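Side-chain contacts in ultraspiracle (Drosophila melanogaster, PDB 1HG4), which probably acts as a ligand-regulated transcription factor of the nuclear hormone receptor family, its lipid-filled ligand-binding domain locked in an inactive conformation: residues E12-A17 with R68-F73; K86-E91 with A183-N188; R175-C180 with D223-Q228. All blocks are in the same frame, centred on the assembly; numbering follows the deposited sequence.

Contact 1 (E12-A17 with R68-F73); sequences ERIIEA and RMMPHF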
ATOM      1  N   GLU A  12      13.078  10.584 -17.189  1.00 38.91           N
ATOM      2  CA  GLU A  12      14.405  10.571 -17.794  1.00 40.21           C
ATOM      3  C   GLU A  12      15.161   9.300 -17.432  1.00 40.57           C
ATOM      4  O   GLU A  12      15.893   8.757 -18.261  1.00 40.75           O
ATOM      5  CB  GLU A  12      15.224  11.788 -17.342  1.00 41.75           C
ATOM      6  CG  GLU A  12      14.520  13.132 -17.504  1.00 44.15           C
ATOM      7  CD  GLU A  12      13.622  13.478 -16.318  1.00 47.65           C
ATOM      8  OE1 GLU A  12      14.157  13.856 -15.245  1.00 49.02           O
ATOM      9  OE2 GLU A  12      12.382  13.367 -16.453  1.00 48.02           O
ATOM     10  N   ARG A  13      14.981   8.824 -16.200  1.00 40.15           N
ATOM     11  CA  ARG A  13      15.672   7.622 -15.750  1.00 40.37           C
ATOM     12  C   ARG A  13      15.048   6.399 -16.403  1.00 40.11           C
ATOM     13  O   ARG A  13      15.721   5.401 -16.679  1.00 39.87           O
ATOM     14  CB  ARG A  13      15.594   7.496 -14.229  1.00 43.07           C
ATOM     15  CG  ARG A  13      16.891   7.011 -13.581  1.00 46.84           C
ATOM     16  CD  ARG A  13      18.059   7.894 -14.003  1.00 50.72           C
ATOM     17  NE  ARG A  13      18.820   8.425 -12.872  1.00 53.53           N
ATOM     18  CZ  ARG A  13      19.836   9.278 -13.000  1.00 54.60           C
ATOM     19  NH1 ARG A  13      20.203   9.689 -14.209  1.00 55.55           N
ATOM     20  NH2 ARG A  13      20.490   9.717 -11.930  1.00 53.62           N
ATOM     21  N   ILE A  14      13.750   6.484 -16.653  1.00 37.66           N
ATOM     22  CA  ILE A  14      13.051   5.387 -17.288  1.00 36.09           C
ATOM     23  C   ILE A  14      13.413   5.341 -18.770  1.00 35.38           C
ATOM     24  O   ILE A  14      13.526   4.274 -19.359  1.00 33.84           O
ATOM     25  CB  ILE A  14      11.543   5.545 -17.129  1.00 34.74           C
ATOM     26  CG1 ILE A  14      11.187   5.492 -15.642  1.00 33.74           C
ATOM     27  CG2 ILE A  14      10.835   4.457 -17.899  1.00 32.77           C
ATOM     28  CD1 ILE A  14       9.734   5.728 -15.358  1.00 36.10           C
ATOM     29  N   ILE A  15      13.597   6.511 -19.365  1.00 35.23           N
ATOM     30  CA  ILE A  15      13.962   6.602 -20.767  1.00 35.57           C
ATOM     31  C   ILE A  15      15.347   6.001 -20.961  1.00 34.52           C
ATOM     32  O   ILE A  15      15.578   5.228 -21.889  1.00 34.97           O
ATOM     33  CB  ILE A  15      13.959   8.082 -21.256  1.00 35.95           C
ATOM     34  CG1 ILE A  15      12.544   8.487 -21.677  1.00 37.31           C
ATOM     35  CG2 ILE A  15      14.907   8.265 -22.444  1.00 34.71           C
ATOM     36  CD1 ILE A  15      12.045   7.742 -22.905  1.00 37.85           C
ATOM     37  N   GLU A  16      16.260   6.348 -20.070  1.00 34.14           N
ATOM     38  CA  GLU A  16      17.619   5.849 -20.158  1.00 34.57           C
ATOM     39  C   GLU A  16      17.685   4.324 -20.147  1.00 33.29           C
ATOM     40  O   GLU A  16      18.495   3.725 -20.851  1.00 32.86           O
ATOM     41  CB  GLU A  16      18.459   6.412 -19.014  1.00 37.72           C
ATOM     42  CG  GLU A  16      19.951   6.332 -19.287  1.00 41.94           C
ATOM     43  CD  GLU A  16      20.773   7.103 -18.281  1.00 44.72           C
ATOM     44  OE1 GLU A  16      20.894   6.629 -17.129  1.00 47.06           O
ATOM     45  OE2 GLU A  16      21.288   8.183 -18.648  1.00 46.03           O
ATOM     46  N   ALA A  17      16.838   3.699 -19.341  1.00 31.01           N
ATOM     47  CA  ALA A  17      16.806   2.250 -19.256  1.00 31.28           C
ATOM     48  C   ALA A  17      16.409   1.635 -20.603  1.00 31.45           C
ATOM     49  O   ALA A  17      17.059   0.711 -21.090  1.00 30.54           O
ATOM     50  CB  ALA A  17      15.820   1.814 -18.178  1.00 29.91           C
ATOM     51  N   ARG A  68      15.957  -4.730 -15.484  1.00 24.23           N
ATOM     52  CA  ARG A  68      17.063  -4.767 -14.546  1.00 26.44           C
ATOM     53  C   ARG A  68      17.539  -3.364 -14.150  1.00 26.75           C
ATOM     54  O   ARG A  68      17.995  -3.152 -13.026  1.00 27.05           O
ATOM     55  CB  ARG A  68      18.223  -5.563 -15.146  1.00 27.69           C
ATOM     56  CG  ARG A  68      19.514  -5.396 -14.388  1.00 31.76           C
ATOM     57  CD  ARG A  68      20.138  -6.715 -14.066  1.00 34.17           C
ATOM     58  NE  ARG A  68      20.590  -7.452 -15.240  1.00 34.39           N
ATOM     59  CZ  ARG A  68      20.926  -8.735 -15.189  1.00 35.23           C
ATOM     60  NH1 ARG A  68      20.850  -9.379 -14.034  1.00 34.36           N
ATOM     61  NH2 ARG A  68      21.316  -9.377 -16.280  1.00 37.70           N
ATOM     62  N   MET A  69      17.431  -2.420 -15.081  1.00 25.58           N
ATOM     63  CA  MET A  69      17.853  -1.044 -14.847  1.00 25.47           C
ATOM     64  C   MET A  69      16.714  -0.141 -14.408  1.00 23.98           C
ATOM     65  O   MET A  69      16.919   1.051 -14.202  1.00 23.39           O
ATOM     66  CB  MET A  69      18.496  -0.449 -16.110  1.00 25.43           C
ATOM     67  CG  MET A  69      19.863  -1.031 -16.447  1.00 27.10           C
ATOM     68  SD  MET A  69      20.601  -0.258 -17.891  1.00 29.49           S
ATOM     69  CE  MET A  69      19.764  -1.232 -19.208  1.00 29.11           C
ATOM     70  N   MET A  70      15.515  -0.696 -14.281  1.00 23.67           N
ATOM     71  CA  MET A  70      14.375   0.112 -13.854  1.00 24.32           C
ATOM     72  C   MET A  70      14.435   0.318 -12.349  1.00 24.39           C
ATOM     73  O   MET A  70      14.803  -0.593 -11.599  1.00 21.82           O
ATOM     74  CB  MET A  70      13.054  -0.548 -14.258  1.00 22.75           C
ATOM     75  CG  MET A  70      12.679  -0.337 -15.725  1.00 24.90           C
ATOM     76  SD  MET A  70      12.170   1.388 -16.167  1.00 24.32           S
ATOM     77  CE  MET A  70      10.428   1.340 -15.787  1.00 23.25           C
ATOM     78  N   PRO A  71      14.092   1.533 -11.885  1.00 26.42           N
ATOM     79  CA  PRO A  71      14.108   1.880 -10.454  1.00 27.19           C
ATOM     80  C   PRO A  71      13.417   0.845  -9.571  1.00 27.51           C
ATOM     81  O   PRO A  71      12.254   0.497  -9.813  1.00 25.70           O
ATOM     82  CB  PRO A  71      13.393   3.235 -10.414  1.00 27.46           C
ATOM     83  CG  PRO A  71      13.745   3.845 -11.736  1.00 27.03           C
ATOM     84  CD  PRO A  71      13.596   2.664 -12.696  1.00 26.61           C
ATOM     85  N   HIS A  72      14.156   0.350  -8.572  1.00 28.65           N
ATOM     86  CA  HIS A  72      13.668  -0.635  -7.591  1.00 30.87           C
ATOM     87  C   HIS A  72      13.447  -2.075  -8.044  1.00 30.26           C
ATOM     88  O   HIS A  72      13.407  -2.980  -7.198  1.00 30.67           O
ATOM     89  CB  HIS A  72      12.372  -0.131  -6.932  1.00 32.17           C
ATOM     90  CG  HIS A  72      12.565   1.101  -6.107  1.00 37.07           C
ATOM     91  ND1 HIS A  72      12.811   1.058  -4.751  1.00 38.22           N
ATOM     92  CD2 HIS A  72      12.623   2.408  -6.459  1.00 37.78           C
ATOM     93  CE1 HIS A  72      13.011   2.285  -4.304  1.00 39.24           C
ATOM     94  NE2 HIS A  72      12.903   3.123  -5.320  1.00 37.71           N
ATOM     95  N   PHE A  73      13.311  -2.293  -9.353  1.00 29.02           N
ATOM     96  CA  PHE A  73      13.071  -3.634  -9.891  1.00 28.43           C
ATOM     97  C   PHE A  73      13.987  -4.714  -9.326  1.00 29.29           C
ATOM     98  O   PHE A  73      13.514  -5.728  -8.813  1.00 27.99           O
ATOM     99  CB  PHE A  73      13.205  -3.636 -11.412  1.00 28.19           C
ATOM    100  CG  PHE A  73      12.749  -4.921 -12.053  1.00 28.31           C
ATOM    101  CD1 PHE A  73      11.392  -5.218 -12.162  1.00 27.15           C
ATOM    102  CD2 PHE A  73      13.670  -5.840 -12.538  1.00 27.84           C
ATOM    103  CE1 PHE A  73      10.965  -6.405 -12.741  1.00 25.63           C
ATOM    104  CE2 PHE A  73      13.244  -7.034 -13.120  1.00 25.84           C
ATOM    105  CZ  PHE A  73      11.898  -7.315 -13.221  1.00 24.19           C
TER

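Contact 2 (K86-E91 with A183-N188); sequences KAAWIE and AIILYN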
ATOM      1  N   LYS A  86       6.993 -12.154 -16.694  1.00 23.37           N
ATOM      2  CA  LYS A  86       6.111 -13.125 -17.322  1.00 23.82           C
ATOM      3  C   LYS A  86       4.743 -12.513 -17.624  1.00 23.64           C
ATOM      4  O   LYS A  86       4.085 -12.859 -18.611  1.00 23.27           O
ATOM      5  CB  LYS A  86       5.952 -14.342 -16.399  1.00 24.69           C
ATOM      6  CG  LYS A  86       4.924 -15.350 -16.854  1.00 26.87           C
ATOM      7  CD  LYS A  86       5.369 -16.067 -18.111  1.00 31.48           C
ATOM      8  CE  LYS A  86       4.268 -16.985 -18.620  1.00 36.43           C
ATOM      9  NZ  LYS A  86       3.754 -17.869 -17.521  1.00 39.76           N
ATOM     10  N   ALA A  87       4.310 -11.593 -16.776  1.00 23.91           N
ATOM     11  CA  ALA A  87       3.006 -10.971 -16.972  1.00 23.58           C
ATOM     12  C   ALA A  87       3.004  -9.813 -17.954  1.00 23.04           C
ATOM     13  O   ALA A  87       2.021  -9.589 -18.626  1.00 27.40           O
ATOM     14  CB  ALA A  87       2.433 -10.510 -15.619  1.00 22.29           C
ATOM     15  N   ALA A  88       4.100  -9.080 -18.071  1.00 23.79           N
ATOM     16  CA  ALA A  88       4.114  -7.933 -18.977  1.00 22.21           C
ATOM     17  C   ALA A  88       4.847  -8.049 -20.321  1.00 21.88           C
ATOM     18  O   ALA A  88       4.632  -7.195 -21.187  1.00 21.25           O
ATOM     19  CB  ALA A  88       4.640  -6.684 -18.216  1.00 19.89           C
ATOM     20  N   TRP A  89       5.675  -9.076 -20.526  1.00 21.69           N
ATOM     21  CA  TRP A  89       6.442  -9.170 -21.782  1.00 21.57           C
ATOM     22  C   TRP A  89       5.702  -8.933 -23.102  1.00 22.81           C
ATOM     23  O   TRP A  89       6.131  -8.086 -23.897  1.00 22.02           O
ATOM     24  CB  TRP A  89       7.238 -10.481 -21.856  1.00 22.28           C
ATOM     25  CG  TRP A  89       6.510 -11.728 -22.271  1.00 25.05           C
ATOM     26  CD1 TRP A  89       5.809 -12.584 -21.465  1.00 26.79           C
ATOM     27  CD2 TRP A  89       6.513 -12.325 -23.577  1.00 26.25           C
ATOM     28  NE1 TRP A  89       5.384 -13.682 -22.183  1.00 26.99           N
ATOM     29  CE2 TRP A  89       5.800 -13.549 -23.482  1.00 27.21           C
ATOM     30  CE3 TRP A  89       7.050 -11.948 -24.816  1.00 26.74           C
ATOM     31  CZ2 TRP A  89       5.608 -14.398 -24.584  1.00 26.00           C
ATOM     32  CZ3 TRP A  89       6.856 -12.800 -25.915  1.00 27.69           C
ATOM     33  CH2 TRP A  89       6.142 -14.008 -25.785  1.00 26.19           C
ATOM     34  N   ILE A  90       4.609  -9.654 -23.350  1.00 21.95           N
ATOM     35  CA  ILE A  90       3.863  -9.461 -24.592  1.00 22.07           C
ATOM     36  C   ILE A  90       3.343  -8.025 -24.732  1.00 23.79           C
ATOM     37  O   ILE A  90       3.455  -7.437 -25.808  1.00 25.20           O
ATOM     38  CB  ILE A  90       2.668 -10.446 -24.703  1.00 22.84           C
ATOM     39  CG1 ILE A  90       3.188 -11.880 -24.719  1.00 21.51           C
ATOM     40  CG2 ILE A  90       1.881 -10.186 -25.980  1.00 20.93           C
ATOM     41  CD1 ILE A  90       2.102 -12.912 -24.719  1.00 24.46           C
ATOM     42  N   GLU A  91       2.795  -7.454 -23.658  1.00 22.14           N
ATOM     43  CA  GLU A  91       2.282  -6.095 -23.722  1.00 22.26           C
ATOM     44  C   GLU A  91       3.385  -5.080 -23.986  1.00 22.92           C
ATOM     45  O   GLU A  91       3.165  -4.063 -24.647  1.00 22.21           O
ATOM     46  CB  GLU A  91       1.555  -5.725 -22.429  1.00 24.28           C
ATOM     47  CG  GLU A  91       0.292  -6.526 -22.179  1.00 25.24           C
ATOM     48  CD  GLU A  91      -0.406  -6.111 -20.905  1.00 28.64           C
ATOM     49  OE1 GLU A  91      -0.983  -5.003 -20.857  1.00 32.71           O
ATOM     50  OE2 GLU A  91      -0.369  -6.891 -19.939  1.00 30.54           O
ATOM     51  N   ALA A 183       6.026   1.504 -18.225  1.00 19.85           N
ATOM     52  CA  ALA A 183       6.421   1.280 -16.849  1.00 19.09           C
ATOM     53  C   ALA A 183       5.164   0.912 -16.040  1.00 17.21           C
ATOM     54  O   ALA A 183       5.198  -0.024 -15.219  1.00 16.78           O
ATOM     55  CB  ALA A 183       7.103   2.542 -16.273  1.00 19.65           C
ATOM     56  N   ILE A 184       4.058   1.625 -16.271  1.00 15.00           N
ATOM     57  CA  ILE A 184       2.822   1.325 -15.539  1.00 16.50           C
ATOM     58  C   ILE A 184       2.532  -0.171 -15.707  1.00 19.32           C
ATOM     59  O   ILE A 184       2.115  -0.847 -14.755  1.00 20.89           O
ATOM     60  CB  ILE A 184       1.615   2.179 -16.074  1.00 17.36           C
ATOM     61  CG1 ILE A 184       1.788   3.627 -15.653  1.00 16.18           C
ATOM     62  CG2 ILE A 184       0.272   1.652 -15.557  1.00 12.35           C
ATOM     63  CD1 ILE A 184       1.026   4.573 -16.505  1.00 18.03           C
ATOM     64  N   ILE A 185       2.779  -0.679 -16.917  1.00 20.07           N
ATOM     65  CA  ILE A 185       2.554  -2.081 -17.238  1.00 20.01           C
ATOM     66  C   ILE A 185       3.481  -2.979 -16.446  1.00 19.70           C
ATOM     67  O   ILE A 185       3.031  -3.933 -15.803  1.00 21.44           O
ATOM     68  CB  ILE A 185       2.761  -2.345 -18.749  1.00 21.63           C
ATOM     69  CG1 ILE A 185       1.684  -1.614 -19.549  1.00 23.12           C
ATOM     70  CG2 ILE A 185       2.710  -3.831 -19.041  1.00 20.96           C
ATOM     71  CD1 ILE A 185       1.920  -1.639 -21.040  1.00 24.65           C
ATOM     72  N   LEU A 186       4.774  -2.687 -16.498  1.00 19.76           N
ATOM     73  CA  LEU A 186       5.770  -3.477 -15.769  1.00 20.30           C
ATOM     74  C   LEU A 186       5.442  -3.584 -14.282  1.00 19.55           C
ATOM     75  O   LEU A 186       5.368  -4.683 -13.742  1.00 20.87           O
ATOM     76  CB  LEU A 186       7.168  -2.858 -15.922  1.00 20.19           C
ATOM     77  CG  LEU A 186       8.305  -3.613 -15.221  1.00 21.26           C
ATOM     78  CD1 LEU A 186       8.465  -5.001 -15.842  1.00 21.94           C
ATOM     79  CD2 LEU A 186       9.604  -2.831 -15.352  1.00 20.30           C
ATOM     80  N   TYR A 187       5.249  -2.439 -13.633  1.00 18.49           N
ATOM     81  CA  TYR A 187       4.947  -2.383 -12.192  1.00 18.93           C
ATOM     82  C   TYR A 187       3.503  -2.801 -11.885  1.00 20.51           C
ATOM     83  O   TYR A 187       2.678  -1.976 -11.469  1.00 20.19           O
ATOM     84  CB  TYR A 187       5.179  -0.959 -11.659  1.00 17.05           C
ATOM     85  CG  TYR A 187       6.612  -0.472 -11.759  1.00 16.88           C
ATOM     86  CD1 TYR A 187       7.663  -1.247 -11.290  1.00 15.57           C
ATOM     87  CD2 TYR A 187       6.910   0.779 -12.293  1.00 15.23           C
ATOM     88  CE1 TYR A 187       8.981  -0.785 -11.346  1.00 16.32           C
ATOM     89  CE2 TYR A 187       8.221   1.247 -12.355  1.00 15.73           C
ATOM     90  CZ  TYR A 187       9.250   0.455 -11.875  1.00 17.02           C
ATOM     91  OH  TYR A 187      10.557   0.896 -11.908  1.00 21.60           O
ATOM     92  N   ASN A 188       3.211  -4.087 -12.064  1.00 20.55           N
ATOM     93  CA  ASN A 188       1.864  -4.603 -11.851  1.00 23.30           C
ATOM     94  C   ASN A 188       1.809  -5.407 -10.546  1.00 25.26           C
ATOM     95  O   ASN A 188       2.342  -6.510 -10.456  1.00 25.25           O
ATOM     96  CB  ASN A 188       1.468  -5.459 -13.060  1.00 21.07           C
ATOM     97  CG  ASN A 188       0.072  -6.046 -12.947  1.00 22.64           C
ATOM     98  OD1 ASN A 188      -0.371  -6.774 -13.836  1.00 23.84           O
ATOM     99  ND2 ASN A 188      -0.622  -5.744 -11.861  1.00 20.48           N
TER

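Contact 3 (R175-C180 with D223-Q228); sequences RRELSC and DGRFAQ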
ATOM      1  N   ARG A 175       7.274  10.128 -27.010  1.00 30.09           N
ATOM      2  CA  ARG A 175       8.163   9.111 -26.472  1.00 32.15           C
ATOM      3  C   ARG A 175       8.153   9.043 -24.949  1.00 31.71           C
ATOM      4  O   ARG A 175       8.312   7.963 -24.368  1.00 31.46           O
ATOM      5  CB  ARG A 175       9.599   9.342 -26.967  1.00 33.67           C
ATOM      6  CG  ARG A 175      10.572   8.264 -26.512  1.00 36.70           C
ATOM      7  CD  ARG A 175      10.284   6.934 -27.201  1.00 39.55           C
ATOM      8  NE  ARG A 175      10.768   5.793 -26.431  1.00 43.45           N
ATOM      9  CZ  ARG A 175      12.028   5.628 -26.041  1.00 46.34           C
ATOM     10  NH1 ARG A 175      12.949   6.532 -26.348  1.00 48.64           N
ATOM     11  NH2 ARG A 175      12.372   4.556 -25.341  1.00 48.48           N
ATOM     12  N   ARG A 176       7.964  10.189 -24.302  1.00 30.32           N
ATOM     13  CA  ARG A 176       7.936  10.226 -22.852  1.00 30.23           C
ATOM     14  C   ARG A 176       6.671   9.571 -22.325  1.00 28.82           C
ATOM     15  O   ARG A 176       6.704   8.830 -21.350  1.00 29.79           O
ATOM     16  CB  ARG A 176       8.035  11.669 -22.347  1.00 34.29           C
ATOM     17  CG  ARG A 176       9.424  12.052 -21.814  1.00 37.37           C
ATOM     18  CD  ARG A 176      10.280  12.788 -22.832  1.00 40.16           C
ATOM     19  NE  ARG A 176      11.672  12.341 -22.793  1.00 43.70           N
ATOM     20  CZ  ARG A 176      12.618  12.747 -23.639  1.00 43.56           C
ATOM     21  NH1 ARG A 176      12.330  13.625 -24.596  1.00 43.69           N
ATOM     22  NH2 ARG A 176      13.843  12.242 -23.554  1.00 42.88           N
ATOM     23  N   GLU A 177       5.547   9.827 -22.971  1.00 26.92           N
ATOM     24  CA  GLU A 177       4.301   9.212 -22.529  1.00 27.87           C
ATOM     25  C   GLU A 177       4.287   7.696 -22.745  1.00 27.61           C
ATOM     26  O   GLU A 177       3.696   6.973 -21.944  1.00 27.55           O
ATOM     27  CB  GLU A 177       3.118   9.870 -23.240  1.00 27.87           C
ATOM     28  CG  GLU A 177       3.153  11.372 -23.075  1.00 28.22           C
ATOM     29  CD  GLU A 177       2.017  12.080 -23.753  1.00 30.26           C
ATOM     30  OE1 GLU A 177       1.778  11.823 -24.949  1.00 30.65           O
ATOM     31  OE2 GLU A 177       1.368  12.909 -23.085  1.00 33.86           O
ATOM     32  N   LEU A 178       4.943   7.205 -23.803  1.00 26.14           N
ATOM     33  CA  LEU A 178       4.974   5.759 -24.055  1.00 25.68           C
ATOM     34  C   LEU A 178       5.833   5.058 -22.994  1.00 24.94           C
ATOM     35  O   LEU A 178       5.500   3.965 -22.527  1.00 24.44           O
ATOM     36  CB  LEU A 178       5.531   5.446 -25.453  1.00 25.72           C
ATOM     37  CG  LEU A 178       5.579   3.935 -25.750  1.00 26.77           C
ATOM     38  CD1 LEU A 178       4.164   3.418 -26.079  1.00 21.01           C
ATOM     39  CD2 LEU A 178       6.552   3.665 -26.892  1.00 23.75           C
ATOM     40  N   SER A 179       6.948   5.687 -22.628  1.00 24.40           N
ATOM     41  CA  SER A 179       7.808   5.136 -21.593  1.00 23.98           C
ATOM     42  C   SER A 179       7.018   4.993 -20.297  1.00 23.77           C
ATOM     43  O   SER A 179       7.158   3.992 -19.598  1.00 24.40           O
ATOM     44  CB  SER A 179       9.001   6.041 -21.345  1.00 22.61           C
ATOM     45  OG  SER A 179       9.862   6.012 -22.457  1.00 28.74           O
ATOM     46  N   CYS A 180       6.191   5.993 -19.980  1.00 23.63           N
ATOM     47  CA  CYS A 180       5.378   5.953 -18.765  1.00 23.79           C
ATOM     48  C   CYS A 180       4.359   4.815 -18.825  1.00 23.15           C
ATOM     49  O   CYS A 180       4.202   4.051 -17.861  1.00 23.32           O
ATOM     50  CB  CYS A 180       4.650   7.291 -18.546  1.00 24.43           C
ATOM     51  SG  CYS A 180       5.708   8.655 -17.947  1.00 29.33           S
ATOM     52  N   ASP A 223      -7.345  18.672 -19.805  1.00 44.56           N
ATOM     53  CA  ASP A 223      -7.160  18.020 -18.516  1.00 43.19           C
ATOM     54  C   ASP A 223      -7.616  16.571 -18.582  1.00 40.38           C
ATOM     55  O   ASP A 223      -7.448  15.816 -17.634  1.00 39.18           O
ATOM     56  CB  ASP A 223      -7.940  18.762 -17.424  1.00 45.98           C
ATOM     57  CG  ASP A 223      -9.355  19.090 -17.840  1.00 47.64           C
ATOM     58  OD1 ASP A 223     -10.204  18.169 -17.869  1.00 48.70           O
ATOM     59  OD2 ASP A 223      -9.611  20.273 -18.146  1.00 51.87           O
ATOM     60  N   GLY A 224      -8.192  16.188 -19.713  1.00 37.77           N
ATOM     61  CA  GLY A 224      -8.653  14.829 -19.868  1.00 35.38           C
ATOM     62  C   GLY A 224      -7.633  13.938 -20.546  1.00 33.56           C
ATOM     63  O   GLY A 224      -7.879  12.747 -20.736  1.00 33.89           O
ATOM     64  N   ARG A 225      -6.482  14.502 -20.894  1.00 31.60           N
ATOM     65  CA  ARG A 225      -5.444  13.740 -21.574  1.00 31.25           C
ATOM     66  C   ARG A 225      -4.957  12.536 -20.772  1.00 30.94           C
ATOM     67  O   ARG A 225      -4.944  11.417 -21.275  1.00 29.81           O
ATOM     68  CB  ARG A 225      -4.247  14.636 -21.915  1.00 30.99           C
ATOM     69  CG  ARG A 225      -3.249  13.978 -22.861  1.00 29.59           C
ATOM     70  CD  ARG A 225      -1.990  14.830 -23.048  1.00 30.65           C
ATOM     71  NE  ARG A 225      -0.996  14.200 -23.919  1.00 27.27           N
ATOM     72  CZ  ARG A 225      -1.174  13.977 -25.220  1.00 29.62           C
ATOM     73  NH1 ARG A 225      -2.305  14.338 -25.804  1.00 30.43           N
ATOM     74  NH2 ARG A 225      -0.234  13.387 -25.941  1.00 27.11           N
ATOM     75  N   PHE A 226      -4.547  12.774 -19.532  1.00 30.35           N
ATOM     76  CA  PHE A 226      -4.043  11.720 -18.653  1.00 29.51           C
ATOM     77  C   PHE A 226      -4.941  10.472 -18.671  1.00 29.35           C
ATOM     78  O   PHE A 226      -4.461   9.357 -18.878  1.00 28.15           O
ATOM     79  CB  PHE A 226      -3.926  12.270 -17.224  1.00 29.42           C
ATOM     80  CG  PHE A 226      -3.458  11.262 -16.207  1.00 29.21           C
ATOM     81  CD1 PHE A 226      -2.102  10.966 -16.071  1.00 30.33           C
ATOM     82  CD2 PHE A 226      -4.369  10.619 -15.375  1.00 27.98           C
ATOM     83  CE1 PHE A 226      -1.659  10.046 -15.120  1.00 28.68           C
ATOM     84  CE2 PHE A 226      -3.936   9.699 -14.426  1.00 29.34           C
ATOM     85  CZ  PHE A 226      -2.576   9.413 -14.298  1.00 28.28           C
ATOM     86  N   ALA A 227      -6.244  10.664 -18.471  1.00 27.38           N
ATOM     87  CA  ALA A 227      -7.184   9.557 -18.448  1.00 27.43           C
ATOM     88  C   ALA A 227      -7.270   8.882 -19.804  1.00 28.28           C
ATOM     89  O   ALA A 227      -7.327   7.662 -19.886  1.00 27.94           O
ATOM     90  CB  ALA A 227      -8.576  10.042 -18.016  1.00 26.63           C
ATOM     91  N   GLN A 228      -7.300   9.679 -20.867  1.00 30.00           N
ATOM     92  CA  GLN A 228      -7.365   9.126 -22.211  1.00 31.73           C
ATOM     93  C   GLN A 228      -6.160   8.245 -22.517  1.00 31.66           C
ATOM     94  O   GLN A 228      -6.305   7.174 -23.110  1.00 31.97           O
ATOM     95  CB  GLN A 228      -7.443  10.240 -23.253  1.00 33.43           C
TER

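Contact 1 (E12-A17 with R68-F73)
A17 is the bump here, and the two methionines M69 and M70 make the hollow that takes it. The helix carrying A17 comes close to the chain at M69, their CA atoms 5.6 Å apart, and the small alanine methyl points straight at the loop. A17 CB sits 4.1 Å from M69 CB on one flank and 4.2 Å from M70 SD on the other, so it slots between the root of one methionine and the sulfur of the next. M69 then folds round the end of this slot: its chain runs straight through chi2 and turns only at chi3 (-83°), which brings the CE methyl back to the backbone of the helix, 3.8 Å from A17 O. In the nuclear receptor ligand-binding domain, an antiparallel helical sandwich, this joins helix 11-24 to the loop that leads from helix 46-68 to helix 78-100; Y66, near the end of helix 46-68, also touches A17. One turn back along the helix, I14 supplies the second bump. Its CG2 branch reaches M70, whose doubly bent chain (chi2 -71°) presents sulfur and terminal methyl together. I14 CG2 lies 3.8 Å from M70 SD and the same distance from M70 CE, resting against the bend of the thioether while the two side chains meet at a slant. M70 itself is wedged deeper, its side chain also meeting A183 and L186 of helix 175-186 and the Y187 that follows.

Contact 2 (K86-E91 with A183-N188)
Helices 78-100 and 175-186 come close enough here for A88 and L186 to stand 5.7 Å apart CA to CA, with A88 CB 4.2 Å from L186 CA, just before a kink in the first helix, where the N atoms of I90 and E91 lack a bond to the preceding turn. The methyl of A88 packs against the backbone of the other helix, and I185 fills the space beside it. Its CG2 branch, anti to the backbone N, drops between two residues one turn apart on the facing helix, 3.5 Å from A88 CB and 4.0 Å from E91 CB. That first approach is tight, and A88 CB also rests 4.0 Å from I185 O. E91 contributes the root of its side chain to this wall, while S240 of helix 225-250 touches it as well and L236 touches I185. W89 points the other way; I90 CG1 lies 3.3 Å above the plane of its indole, over the centre, and W89 touches the bound phospholipid. This close helix-to-helix seam is typical of the middle layer of the nuclear receptor helical sandwich, with one helix turning its other side to the ligand pocket.

Contact 3 (R175-C180 with D223-Q228)
A bidentate salt bridge between E177 and R225 ties together the starts of two helices of the nuclear receptor ligand-binding fold, 175-186 and 225-250. The backbones stay well apart, E177 and F226 being the closest pair at 9.5 Å between CA atoms, so two long side chains span the gap. R225 leaves its helix with CG anti to the backbone N and runs extended as far as NE, which delivers the edge of the guanidinium to the carboxylate of E177. The grip is side-on. R225 NE donates to E177 OE2 at 2.8 Å, with the oxygen close to the guanidinium plane, and both carboxylate oxygens use their syn lone pairs. Carboxylate and guanidinium are nearly coplanar, 17° apart, which lets the two bonds run side by side. Beyond the bridge, R225 NH1 bonds to L171 O and NH2 makes a weak bond to N172 O, so the arginine also reaches the C-terminal end of helix 154-171 and the loop after it; H219 touches both charged side chains. A leucine in place of R225 would probably leave the buried carboxylate of E177 without this countercharge and the carbonyl of L171 without this donor. The second bond of the pair is a little more bent, its N-H...O angle 151° against 161° at NE: R225 NH2 reaches E177 OE1 at 2.7 Å, with the oxygen tilted somewhat from the guanidinium plane.

All three contacts are buried, but they lie at different depths: contact 2 is about 7 Å from the centre of the chain, contacts 1 and 3 about 15 and 17 Å (centre to centre). Helix 175-186 links them. Contact 2 uses its end and contact 3 its start, while contact 1 touches it through I15 and M70. Contacts 1 and 2 meet directly, through a probable hydrogen bond from Y187 OH to P71 O. Chemistry changes along the way: methyl and thioether packing in contacts 1 and 2, paired charges in contact 3, where a second subunit packs on the neighbouring D223, F226 and A227.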